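Local structure of AlgW protein (Pseudomonas aeruginosa, 7CO3) at residues E151-V156 with G208-E213; A166-R171 with A235-G240; N186-G191 with A221-N226; T202-L207 with F215-A220. The protein probably acts as a serine endopeptidase of the HtrA type, combining a trypsin-like protease domain with a PDZ domain. The protein carries 1 engineered substitution. All coordinates share one frame; numbering follows the deposited sequence.

All four contacts lie in the trypsin-like protease domain. Contacts 1 and 3 are the buried ones, and both join loops. Contact 1 lies near the centre of the chain and next to the PDZ domain. The centre of contact 3 is about 20 Å from that of the chain, and a second subunit packs against it. Contacts 2 and 4 are only partly buried, and their segments reach the same sheet. Contact 2 binds a loop to that sheet through two backbone bonds and apolar packing. Contact 4 closes a hairpin and adds an arginine-glutamine grip. Contacts 1 and 4 touch, because residues 208-213 form part of the loop of that hairpin. Contact 1 is held by a backbone bond, a threonine-to-glutamate bond and a bridging water.

Contact 1 (E151-V156 with G208-E213)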
loop_
_atom_site.group_PDB
_atom_site.type_symbol
_atom_site.label_atom_id
_atom_site.label_comp_id
_atom_site.label_asym_id
_atom_site.label_seq_id
_atom_site.Cartn_x
_atom_site.Cartn_y
_atom_site.Cartn_z
ATOM N N GLU B 151 -22.620 -4.096 -18.577
ATOM C CA GLU B 151 -23.080 -4.796 -17.389
ATOM C C GLU B 151 -21.986 -5.663 -16.788
ATOM O O GLU B 151 -22.171 -6.183 -15.693
ATOM C CB GLU B 151 -24.346 -5.583 -17.694
ATOM C CG GLU B 151 -25.424 -4.702 -18.353
ATOM C CD GLU B 151 -26.846 -5.073 -17.951
ATOM O OE1 GLU B 151 -27.124 -5.175 -16.736
ATOM O OE2 GLU B 151 -27.697 -5.231 -18.855
ATOM N N THR B 152 -20.851 -5.830 -17.470
ATOM C CA THR B 152 -19.665 -6.370 -16.814
ATOM C C THR B 152 -18.530 -5.364 -16.732
ATOM O O THR B 152 -17.438 -5.741 -16.309
ATOM C CB THR B 152 -19.155 -7.618 -17.528
ATOM O OG1 THR B 152 -18.761 -7.253 -18.848
ATOM C CG2 THR B 152 -20.215 -8.722 -17.585
ATOM N N ASP B 153 -18.748 -4.127 -17.190
ATOM C CA ASP B 153 -17.691 -3.113 -17.345
ATOM C C ASP B 153 -16.552 -3.600 -18.236
ATOM O O ASP B 153 -15.369 -3.446 -17.899
ATOM C CB ASP B 153 -17.153 -2.659 -15.978
ATOM C CG ASP B 153 -16.406 -1.311 -16.042
ATOM O OD1 ASP B 153 -16.438 -0.638 -17.105
ATOM O OD2 ASP B 153 -15.763 -0.935 -15.030
ATOM N N LEU B 154 -16.885 -4.163 -19.403
ATOM C CA LEU B 154 -15.836 -4.565 -20.339
ATOM C C LEU B 154 -16.055 -3.949 -21.713
ATOM O O LEU B 154 -17.173 -3.591 -22.089
ATOM C CB LEU B 154 -15.722 -6.109 -20.454
ATOM C CG LEU B 154 -15.236 -6.799 -19.150
ATOM C CD1 LEU B 154 -15.441 -8.323 -19.164
ATOM C CD2 LEU B 154 -13.753 -6.490 -18.916
ATOM N N ALA B 155 -14.973 -3.828 -22.464
ATOM C CA ALA B 155 -15.077 -3.344 -23.828
ATOM C C ALA B 155 -13.954 -3.966 -24.628
ATOM O O ALA B 155 -12.922 -4.346 -24.077
ATOM C CB ALA B 155 -15.030 -1.813 -23.920
ATOM N N VAL B 156 -14.188 -4.130 -25.928
ATOM C CA VAL B 156 -13.218 -4.722 -26.838
ATOM C C VAL B 156 -12.844 -3.686 -27.874
ATOM O O VAL B 156 -13.717 -2.994 -28.413
ATOM C CB VAL B 156 -13.760 -5.998 -27.517
ATOM C CG1 VAL B 156 -12.733 -6.529 -28.459
ATOM C CG2 VAL B 156 -14.110 -7.044 -26.488
ATOM N N GLY B 208 -21.703 -4.073 -5.657
ATOM C CA GLY B 208 -22.596 -3.044 -6.173
ATOM C C GLY B 208 -21.980 -2.168 -7.241
ATOM O O GLY B 208 -22.381 -1.011 -7.393
ATOM N N LEU B 209 -20.996 -2.685 -7.978
ATOM C CA LEU B 209 -20.377 -1.945 -9.074
ATOM C C LEU B 209 -20.967 -2.295 -10.428
ATOM O O LEU B 209 -21.263 -1.398 -11.221
ATOM C CB LEU B 209 -18.872 -2.212 -9.096
ATOM C CG LEU B 209 -18.191 -1.815 -7.784
ATOM C CD1 LEU B 209 -16.718 -2.148 -7.802
ATOM C CD2 LEU B 209 -18.397 -0.333 -7.549
ATOM N N ASN B 210 -21.130 -3.586 -10.717
ATOM C CA ASN B 210 -21.634 -4.035 -12.008
ATOM C C ASN B 210 -22.760 -5.035 -11.784
ATOM O O ASN B 210 -22.900 -5.609 -10.697
ATOM C CB ASN B 210 -20.530 -4.673 -12.857
ATOM C CG ASN B 210 -19.417 -3.709 -13.179
ATOM O OD1 ASN B 210 -19.660 -2.544 -13.488
ATOM N ND2 ASN B 210 -18.187 -4.188 -13.110
ATOM N N THR B 211 -23.574 -5.237 -12.821
ATOM C CA THR B 211 -24.667 -6.203 -12.708
ATOM C C THR B 211 -24.133 -7.623 -12.525
ATOM O O THR B 211 -24.601 -8.364 -11.657
ATOM C CB THR B 211 -25.588 -6.119 -13.928
ATOM O OG1 THR B 211 -26.270 -4.861 -13.912
ATOM C CG2 THR B 211 -26.633 -7.225 -13.875
ATOM N N TYR B 212 -23.134 -8.008 -13.314
ATOM C CA TYR B 212 -22.525 -9.334 -13.231
ATOM C C TYR B 212 -21.119 -9.218 -12.634
ATOM O O TYR B 212 -20.172 -8.866 -13.338
ATOM C CB TYR B 212 -22.497 -9.985 -14.604
ATOM C CG TYR B 212 -23.877 -10.011 -15.274
ATOM C CD1 TYR B 212 -24.834 -10.947 -14.893
ATOM C CD2 TYR B 212 -24.207 -9.116 -16.291
ATOM C CE1 TYR B 212 -26.095 -10.989 -15.499
ATOM C CE2 TYR B 212 -25.465 -9.150 -16.913
ATOM C CZ TYR B 212 -26.399 -10.093 -16.507
ATOM O OH TYR B 212 -27.642 -10.139 -17.094
ATOM N N GLU B 213 -20.990 -9.538 -11.344
ATOM C CA GLU B 213 -19.757 -9.363 -10.586
ATOM C C GLU B 213 -19.214 -10.712 -10.149
ATOM O O GLU B 213 -19.968 -11.568 -9.675
ATOM C CB GLU B 213 -19.996 -8.524 -9.334
ATOM C CG GLU B 213 -20.504 -7.162 -9.614
ATOM C CD GLU B 213 -20.569 -6.312 -8.359
ATOM O OE1 GLU B 213 -20.777 -6.875 -7.269
ATOM O OE2 GLU B 213 -20.397 -5.079 -8.467
HETATM O O HOH W 1 -17.737 -7.325 -13.727
#
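The backbones of Glu151 and Tyr212 meet through one nearly straight bond, Tyr212 N to Glu151 O, 3.1 Å long with an N-H...O angle of 171°. This joins two loops of the trypsin-like fold. Residues 208-213 belong to the loop between strands 193-204 and 215-218, which probably corresponds to loop L3 of HtrA proteases. Glu151 and Thr211 lie side by side and point the same way. Thr211 OG1 donates to Glu151 OE1 at 3.0 Å, on the lone pair that points away from OE2. Arg374 forms a salt bridge to the same oxygen. Glu151 CB also packs against the Tyr212 ring, 3.8 Å from CD2. Thr211 CG2 sits over the centre of that ring. Helix 338-346 of the PDZ domain touches both Thr211 and Tyr212, so this part of the loop faces the PDZ domain. Asp153 meets Asn210 through CB, and its OD1 accepts from His123 N. Asp153 and His123 probably correspond to the aspartate and histidine of the catalytic triad, as in trypsin-like relatives. One water closes the contact, donating to Thr152 O at 3.0 Å and to Tyr212 O at 2.9 Å.

Contact 2 (A166-R171 with A235-G240); sequences AMTLGR and AGNLIG
Met167 reaches Leu238 first. Its CG comes within 3.4 Å of Leu238 CB, tighter than usual for two carbons, and the two side chains cross at about a right angle. The CG is anti to the backbone N (chi1 -175°), and further bends at chi2 and chi3 bring SD to 4.0 Å from Gly236 O. That buried carbonyl oxygen has no hydrogen-bond partner in the model. Met167 also bonds through its backbone to Ile111 of strand 104-113, so residues 166-171 touch both sheets. At Thr168 the backbone takes over: Leu238 N donates to Thr168 O at 2.9 Å. The Thr168 side chain lies beside Asn237, with CG2 3.1 Å from Asn237 OD1. Leu169 turns its CB away but lays CD2 against CD2 of Leu238, 4.1 Å off. Gly170 N then donates to Leu238 O at 2.7 Å. Gly170 is closely fitted, with Asn237 CB 3.5 Å from Gly170 N and Ile239 CG2 4.3 Å from Gly170 CA. The single bridge between Leu169 and Leu238 fastens this interbarrel loop to strand 238-245, next to a classic beta bulge at Ile239 and Gly240, within the double beta-barrel fold of trypsin-like proteases.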
loop_
_atom_site.group_PDB
_atom_site.type_symbol
_atom_site.label_atom_id
_atom_site.label_comp_id
_atom_site.label_asym_id
_atom_site.label_seq_id
_atom_site.Cartn_x
_atom_site.Cartn_y
_atom_site.Cartn_z
ATOM N N ALA B 166 1.094 -11.058 -27.633
ATOM C CA ALA B 166 -0.171 -11.387 -27.002
ATOM C C ALA B 166 0.050 -11.952 -25.596
ATOM O O ALA B 166 1.015 -12.669 -25.328
ATOM C CB ALA B 166 -0.985 -12.359 -27.854
ATOM N N MET B 167 -0.868 -11.616 -24.703
ATOM C CA MET B 167 -0.848 -12.137 -23.349
ATOM C C MET B 167 -1.113 -13.640 -23.350
ATOM O O MET B 167 -1.966 -14.134 -24.089
ATOM C CB MET B 167 -1.925 -11.423 -22.537
ATOM C CG MET B 167 -1.912 -11.809 -21.105
ATOM S SD MET B 167 -0.473 -11.118 -20.291
ATOM C CE MET B 167 -0.880 -9.392 -20.419
ATOM N N THR B 168 -0.381 -14.363 -22.507
ATOM C CA THR B 168 -0.727 -15.743 -22.187
ATOM C C THR B 168 -1.847 -15.737 -21.164
ATOM O O THR B 168 -1.943 -14.823 -20.340
ATOM C CB THR B 168 0.473 -16.495 -21.609
ATOM O OG1 THR B 168 1.579 -16.395 -22.503
ATOM C CG2 THR B 168 0.147 -17.964 -21.421
ATOM N N LEU B 169 -2.685 -16.759 -21.195
ATOM C CA LEU B 169 -3.811 -16.828 -20.279
ATOM C C LEU B 169 -3.492 -17.698 -19.074
ATOM O O LEU B 169 -2.918 -18.778 -19.205
ATOM C CB LEU B 169 -5.036 -17.393 -20.985
ATOM C CG LEU B 169 -5.528 -16.621 -22.199
ATOM C CD1 LEU B 169 -6.663 -17.444 -22.778
ATOM C CD2 LEU B 169 -6.002 -15.183 -21.845
ATOM N N GLY B 170 -3.865 -17.218 -17.892
ATOM C CA GLY B 170 -3.858 -18.032 -16.695
ATOM C C GLY B 170 -5.205 -18.705 -16.504
ATOM O O GLY B 170 -6.078 -18.692 -17.373
ATOM N N ARG B 171 -5.376 -19.297 -15.339
ATOM C CA ARG B 171 -6.624 -19.966 -14.988
ATOM C C ARG B 171 -7.204 -19.260 -13.770
ATOM O O ARG B 171 -6.708 -19.433 -12.656
ATOM C CB ARG B 171 -6.377 -21.448 -14.737
ATOM C CG ARG B 171 -5.944 -22.194 -16.004
ATOM C CD ARG B 171 -5.577 -23.646 -15.696
ATOM N NE ARG B 171 -4.142 -23.865 -15.522
ATOM C CZ ARG B 171 -3.503 -23.802 -14.355
ATOM N NH1 ARG B 171 -2.194 -24.027 -14.296
ATOM N NH2 ARG B 171 -4.169 -23.514 -13.242
ATOM N N ALA B 235 3.827 -16.185 -12.689
ATOM C CA ALA B 235 4.558 -16.549 -13.903
ATOM C C ALA B 235 4.238 -15.633 -15.072
ATOM O O ALA B 235 4.759 -15.844 -16.174
ATOM C CB ALA B 235 4.274 -18.013 -14.293
ATOM N N GLY B 236 3.407 -14.616 -14.868
ATOM C CA GLY B 236 3.101 -13.695 -15.948
ATOM C C GLY B 236 1.869 -14.036 -16.766
ATOM O O GLY B 236 1.651 -13.399 -17.794
ATOM N N ASN B 237 1.064 -15.022 -16.363
ATOM C CA ASN B 237 -0.135 -15.338 -17.110
ATOM C C ASN B 237 -1.292 -14.494 -16.627
ATOM O O ASN B 237 -1.429 -14.248 -15.436
ATOM C CB ASN B 237 -0.504 -16.825 -17.013
ATOM C CG ASN B 237 0.653 -17.744 -17.346
ATOM O OD1 ASN B 237 1.085 -17.810 -18.487
ATOM N ND2 ASN B 237 1.162 -18.453 -16.344
ATOM N N LEU B 238 -2.167 -14.128 -17.558
ATOM C CA LEU B 238 -3.291 -13.254 -17.256
ATOM C C LEU B 238 -4.368 -13.963 -16.445
ATOM O O LEU B 238 -4.942 -14.964 -16.892
ATOM C CB LEU B 238 -3.905 -12.730 -18.545
ATOM C CG LEU B 238 -5.078 -11.764 -18.424
ATOM C CD1 LEU B 238 -4.621 -10.410 -17.804
ATOM C CD2 LEU B 238 -5.742 -11.591 -19.804
ATOM N N ILE B 239 -4.702 -13.388 -15.288
ATOM C CA ILE B 239 -5.809 -13.865 -14.468
ATOM C C ILE B 239 -6.945 -12.865 -14.340
ATOM O O ILE B 239 -8.034 -13.249 -13.879
ATOM C CB ILE B 239 -5.320 -14.306 -13.068
ATOM C CG1 ILE B 239 -4.634 -13.138 -12.317
ATOM C CG2 ILE B 239 -4.346 -15.481 -13.211
ATOM C CD1 ILE B 239 -4.305 -13.472 -10.863
ATOM N N GLY B 240 -6.774 -11.608 -14.730
ATOM C CA GLY B 240 -7.898 -10.705 -14.575
ATOM C C GLY B 240 -7.632 -9.365 -15.227
ATOM O O GLY B 240 -6.532 -9.082 -15.704
#

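Contact 3 (N186-G191 with A221-N226); sequences NPFGVG and AINPGN
Pro187 and Gly225 bring the two backbones together, their CA atoms 4.1 Å apart. Phe188 N donates to Pro224 O at 2.8 Å, almost straight at 173°. Asn186 N gives a weak bond to Gly225 O. Two CA-H...O contacts add to these, Gly225 CA to Asn186 O at 3.3 Å and Pro187 CA to Pro224 O. Residues 223-226 form a type II turn, and Asn226 OD1 steadies it by accepting from Asn223 N at 2.9 Å. In the trypsin-like fold this turn leads into the catalytic serine, here replaced by an engineered alanine just after Asn226. By analogy with relatives, Gly225 would supply an oxyanion-hole N-H. The Phe188 ring packs against the first half of this turn. Its CG is anti to the carbonyl carbon (chi1 -53°), which brings the ring alongside Pro224. Pro224 O sits over one face, and CE1 packs against Pro224 CD at 3.9 Å. The Asn223 amide crosses the ring obliquely, the planes 40° apart, with OD1 3.3 Å from Phe188 CZ. Ser252 N holds that OD1, and Gln253 O of the second subunit takes ND2. Phe246 of the second subunit meets the Phe188 ring. Pro187 CB rests 3.5 Å from Asn226 OD1.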
loop_
_atom_site.group_PDB
_atom_site.type_symbol
_atom_site.label_atom_id
_atom_site.label_comp_id
_atom_site.label_asym_id
_atom_site.label_seq_id
_atom_site.Cartn_x
_atom_site.Cartn_y
_atom_site.Cartn_z
ATOM N N ASN B 186 -1.151 1.976 -15.997
ATOM C CA ASN B 186 -0.605 3.329 -16.126
ATOM C C ASN B 186 -1.156 4.235 -15.016
ATOM O O ASN B 186 -1.880 5.202 -15.301
ATOM C CB ASN B 186 -0.922 3.920 -17.510
ATOM C CG ASN B 186 -0.077 5.203 -17.825
ATOM O OD1 ASN B 186 0.875 5.552 -17.111
ATOM N ND2 ASN B 186 -0.482 5.919 -18.887
ATOM N N PRO B 187 -0.835 3.964 -13.745
ATOM C CA PRO B 187 -1.441 4.757 -12.659
ATOM C C PRO B 187 -1.045 6.220 -12.755
ATOM O O PRO B 187 0.119 6.561 -12.952
ATOM C CB PRO B 187 -0.876 4.114 -11.390
ATOM C CG PRO B 187 0.363 3.461 -11.820
ATOM C CD PRO B 187 0.081 2.960 -13.206
ATOM N N PHE B 188 -2.039 7.084 -12.635
ATOM C CA PHE B 188 -1.887 8.538 -12.710
ATOM C C PHE B 188 -1.167 9.006 -13.976
ATOM O O PHE B 188 -0.733 10.150 -14.026
ATOM C CB PHE B 188 -1.163 9.084 -11.468
ATOM C CG PHE B 188 -1.793 8.661 -10.170
ATOM C CD1 PHE B 188 -3.090 9.029 -9.868
ATOM C CD2 PHE B 188 -1.093 7.900 -9.259
ATOM C CE1 PHE B 188 -3.693 8.638 -8.657
ATOM C CE2 PHE B 188 -1.683 7.508 -8.018
ATOM C CZ PHE B 188 -2.987 7.871 -7.741
ATOM N N GLY B 189 -1.028 8.147 -14.996
ATOM C CA GLY B 189 -0.288 8.530 -16.194
ATOM C C GLY B 189 1.208 8.617 -16.017
ATOM O O GLY B 189 1.878 9.289 -16.813
ATOM N N VAL B 190 1.765 7.974 -14.985
ATOM C CA VAL B 190 3.215 8.062 -14.780
ATOM C C VAL B 190 3.989 7.227 -15.798
ATOM O O VAL B 190 5.202 7.404 -15.954
ATOM C CB VAL B 190 3.599 7.650 -13.339
ATOM C CG1 VAL B 190 3.401 6.161 -13.137
ATOM C CG2 VAL B 190 5.038 8.042 -13.002
ATOM N N GLY B 191 3.316 6.357 -16.534
ATOM C CA GLY B 191 3.981 5.333 -17.314
ATOM C C GLY B 191 3.531 3.949 -16.901
ATOM O O GLY B 191 2.907 3.748 -15.862
ATOM N N ALA B 221 -0.954 -2.594 -5.442
ATOM C CA ALA B 221 -1.407 -1.199 -5.459
ATOM C C ALA B 221 -2.035 -0.920 -6.815
ATOM O O ALA B 221 -1.437 -1.190 -7.861
ATOM C CB ALA B 221 -0.255 -0.214 -5.186
ATOM N N ILE B 222 -3.270 -0.436 -6.782
ATOM C CA ILE B 222 -4.043 -0.156 -7.974
ATOM C C ILE B 222 -4.662 1.206 -7.801
ATOM O O ILE B 222 -5.313 1.462 -6.787
ATOM C CB ILE B 222 -5.105 -1.243 -8.237
ATOM C CG1 ILE B 222 -4.429 -2.511 -8.748
ATOM C CG2 ILE B 222 -6.134 -0.749 -9.250
ATOM C CD1 ILE B 222 -5.380 -3.709 -8.677
ATOM N N ASN B 223 -4.448 2.065 -8.776
ATOM C CA ASN B 223 -4.788 3.477 -8.746
ATOM C C ASN B 223 -5.552 3.894 -9.986
ATOM O O ASN B 223 -5.532 3.175 -10.985
ATOM C CB ASN B 223 -3.501 4.305 -8.657
ATOM C CG ASN B 223 -2.927 4.291 -7.244
ATOM O OD1 ASN B 223 -3.498 4.924 -6.360
ATOM N ND2 ASN B 223 -1.822 3.586 -7.041
ATOM N N PRO B 224 -6.232 5.054 -9.964
ATOM C CA PRO B 224 -6.762 5.618 -11.224
ATOM C C PRO B 224 -5.688 5.614 -12.289
ATOM O O PRO B 224 -4.537 5.955 -12.031
ATOM C CB PRO B 224 -7.190 7.040 -10.844
ATOM C CG PRO B 224 -7.497 6.955 -9.309
ATOM C CD PRO B 224 -6.490 5.930 -8.800
ATOM N N GLY B 225 -6.053 5.177 -13.493
ATOM C CA GLY B 225 -5.088 4.864 -14.529
ATOM C C GLY B 225 -4.821 3.374 -14.716
ATOM O O GLY B 225 -4.372 2.985 -15.795
ATOM N N ASN B 226 -5.065 2.526 -13.691
ATOM C CA ASN B 226 -4.875 1.069 -13.834
ATOM C C ASN B 226 -6.036 0.379 -14.567
ATOM O O ASN B 226 -5.897 -0.784 -14.981
ATOM C CB ASN B 226 -4.710 0.402 -12.463
ATOM C CG ASN B 226 -3.263 0.417 -11.957
ATOM O OD1 ASN B 226 -2.915 1.237 -11.126
ATOM N ND2 ASN B 226 -2.431 -0.484 -12.451
#

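Contact 4 (T202-L207 with F215-A220)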
loop_
_atom_site.group_PDB
_atom_site.type_symbol
_atom_site.label_atom_id
_atom_site.label_comp_id
_atom_site.label_asym_id
_atom_site.label_seq_id
_atom_site.Cartn_x
_atom_site.Cartn_y
_atom_site.Cartn_z
ATOM N N THR B 202 -11.455 -14.065 -3.616
ATOM C CA THR B 202 -12.043 -14.257 -4.929
ATOM C C THR B 202 -13.566 -14.296 -4.804
ATOM O O THR B 202 -14.124 -14.426 -3.713
ATOM C CB THR B 202 -11.519 -15.540 -5.620
ATOM O OG1 THR B 202 -12.061 -16.678 -4.932
ATOM C CG2 THR B 202 -9.995 -15.632 -5.576
ATOM N N GLY B 203 -14.232 -14.153 -5.946
ATOM C CA GLY B 203 -15.684 -14.280 -5.991
ATOM C C GLY B 203 -16.419 -13.094 -5.413
ATOM O O GLY B 203 -17.532 -13.261 -4.908
ATOM N N ARG B 204 -15.821 -11.887 -5.458
ATOM C CA ARG B 204 -16.459 -10.721 -4.840
ATOM C C ARG B 204 -17.597 -10.241 -5.731
ATOM O O ARG B 204 -17.407 -9.552 -6.745
ATOM C CB ARG B 204 -15.447 -9.607 -4.596
ATOM C CG ARG B 204 -14.491 -9.937 -3.466
ATOM C CD ARG B 204 -15.126 -9.749 -2.103
ATOM N NE ARG B 204 -14.098 -9.523 -1.105
ATOM C CZ ARG B 204 -13.825 -10.319 -0.075
ATOM N NH1 ARG B 204 -14.499 -11.442 0.115
ATOM N NH2 ARG B 204 -12.845 -9.990 0.768
ATOM N N ASN B 205 -18.792 -10.662 -5.367
ATOM C CA ASN B 205 -20.025 -10.020 -5.777
ATOM C C ASN B 205 -20.513 -9.293 -4.539
ATOM O O ASN B 205 -19.879 -9.367 -3.479
ATOM C CB ASN B 205 -21.007 -11.053 -6.323
ATOM C CG ASN B 205 -21.027 -12.316 -5.477
ATOM O OD1 ASN B 205 -21.342 -12.263 -4.293
ATOM N ND2 ASN B 205 -20.664 -13.452 -6.076
ATOM N N GLN B 206 -21.615 -8.571 -4.662
ATOM C CA GLN B 206 -22.190 -7.747 -3.600
ATOM C C GLN B 206 -21.401 -6.456 -3.447
ATOM O O GLN B 206 -21.633 -5.721 -2.478
ATOM C CB GLN B 206 -22.278 -8.458 -2.239
ATOM C CG GLN B 206 -22.868 -9.873 -2.312
ATOM C CD GLN B 206 -23.042 -10.542 -0.953
ATOM O OE1 GLN B 206 -22.081 -10.734 -0.202
ATOM N NE2 GLN B 206 -24.278 -10.912 -0.640
ATOM N N LEU B 207 -20.486 -6.142 -4.378
ATOM C CA LEU B 207 -19.786 -4.856 -4.363
ATOM C C LEU B 207 -20.678 -3.739 -4.870
ATOM O O LEU B 207 -20.428 -2.569 -4.578
ATOM C CB LEU B 207 -18.529 -4.936 -5.227
ATOM C CG LEU B 207 -17.381 -5.793 -4.709
ATOM C CD1 LEU B 207 -16.129 -5.432 -5.459
ATOM C CD2 LEU B 207 -17.218 -5.550 -3.243
ATOM N N PHE B 215 -15.532 -10.535 -8.763
ATOM C CA PHE B 215 -14.203 -9.925 -8.702
ATOM C C PHE B 215 -13.194 -10.773 -7.935
ATOM O O PHE B 215 -13.499 -11.396 -6.920
ATOM C CB PHE B 215 -14.266 -8.532 -8.062
ATOM C CG PHE B 215 -14.926 -7.490 -8.911
ATOM C CD1 PHE B 215 -14.290 -6.979 -10.045
ATOM C CD2 PHE B 215 -16.171 -6.997 -8.587
ATOM C CE1 PHE B 215 -14.908 -6.012 -10.839
ATOM C CE2 PHE B 215 -16.793 -6.026 -9.391
ATOM C CZ PHE B 215 -16.160 -5.543 -10.508
ATOM N N ILE B 216 -12.007 -10.812 -8.466
ATOM C CA ILE B 216 -10.799 -11.073 -7.706
ATOM C C ILE B 216 -10.444 -9.804 -6.942
ATOM O O ILE B 216 -10.534 -8.693 -7.494
ATOM C CB ILE B 216 -9.663 -11.486 -8.651
ATOM C CG1 ILE B 216 -10.073 -12.732 -9.454
ATOM C CG2 ILE B 216 -8.419 -11.788 -7.848
ATOM C CD1 ILE B 216 -9.171 -12.988 -10.713
ATOM N N GLN B 217 -10.071 -9.960 -5.671
ATOM C CA GLN B 217 -9.583 -8.870 -4.828
ATOM C C GLN B 217 -8.062 -8.998 -4.678
ATOM O O GLN B 217 -7.531 -10.105 -4.556
ATOM C CB GLN B 217 -10.292 -8.882 -3.466
ATOM C CG GLN B 217 -10.105 -7.612 -2.637
ATOM C CD GLN B 217 -10.767 -7.681 -1.275
ATOM O OE1 GLN B 217 -11.931 -8.071 -1.142
ATOM N NE2 GLN B 217 -10.010 -7.296 -0.237
ATOM N N THR B 218 -7.332 -7.872 -4.702
ATOM C CA THR B 218 -5.873 -7.955 -4.582
ATOM C C THR B 218 -5.353 -6.764 -3.801
ATOM O O THR B 218 -5.926 -5.680 -3.871
ATOM C CB THR B 218 -5.171 -7.996 -5.964
ATOM O OG1 THR B 218 -3.760 -8.066 -5.786
ATOM C CG2 THR B 218 -5.496 -6.738 -6.788
ATOM N N ASP B 219 -4.252 -6.957 -3.059
ATOM C CA ASP B 219 -3.635 -5.788 -2.434
ATOM C C ASP B 219 -2.482 -5.215 -3.262
ATOM O O ASP B 219 -1.855 -4.266 -2.816
ATOM C CB ASP B 219 -3.214 -6.075 -0.988
ATOM C CG ASP B 219 -2.140 -7.155 -0.871
ATOM O OD1 ASP B 219 -1.810 -7.810 -1.889
ATOM O OD2 ASP B 219 -1.624 -7.351 0.263
ATOM N N ALA B 220 -2.238 -5.711 -4.482
ATOM C CA ALA B 220 -1.308 -5.012 -5.375
ATOM C C ALA B 220 -1.824 -3.597 -5.630
ATOM O O ALA B 220 -2.998 -3.410 -5.939
ATOM C CB ALA B 220 -1.137 -5.769 -6.681
#
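Arg204 and Phe215 form an antiparallel hydrogen-bonded pair near the end of a beta hairpin. Arg204 N donates to Phe215 O at 2.8 Å. In return Phe215 N reaches Arg204 O at 2.9 Å. Gly203 and Arg204 both face Phe215, which makes a G1 beta bulge, and the positive phi of Gly203 suits glycine. The Arg204 side chain bends at chi2 (-77°) and runs to Gln217. Its guanidinium grips Gln217 OE1 side-on with two nitrogens: NE at 2.6 Å, nearly along the C=O axis, and NH2 at 2.9 Å. The guanidinium and amide planes stand 52° apart. Gln217 meets it with CG anti to the backbone N (chi1 -166°) and an extended chain beyond. Leu207 CD1 presses obliquely on the Phe215 ring, 3.5 Å from CD2, while Arg204 O lies at the ring edge. Strand 256-260 backs the group, with Ile259 against Phe215 and Phe257 against Leu207 and Gln217. The third subunit adds the next shell: Gln192 O of that subunit accepts from Arg204 NH2, and its Thr193 OG1 takes Gln217 NE2. This places the grip at a trimer interface. Within the hairpin loop, Leu207 N donates to Glu213 OE1.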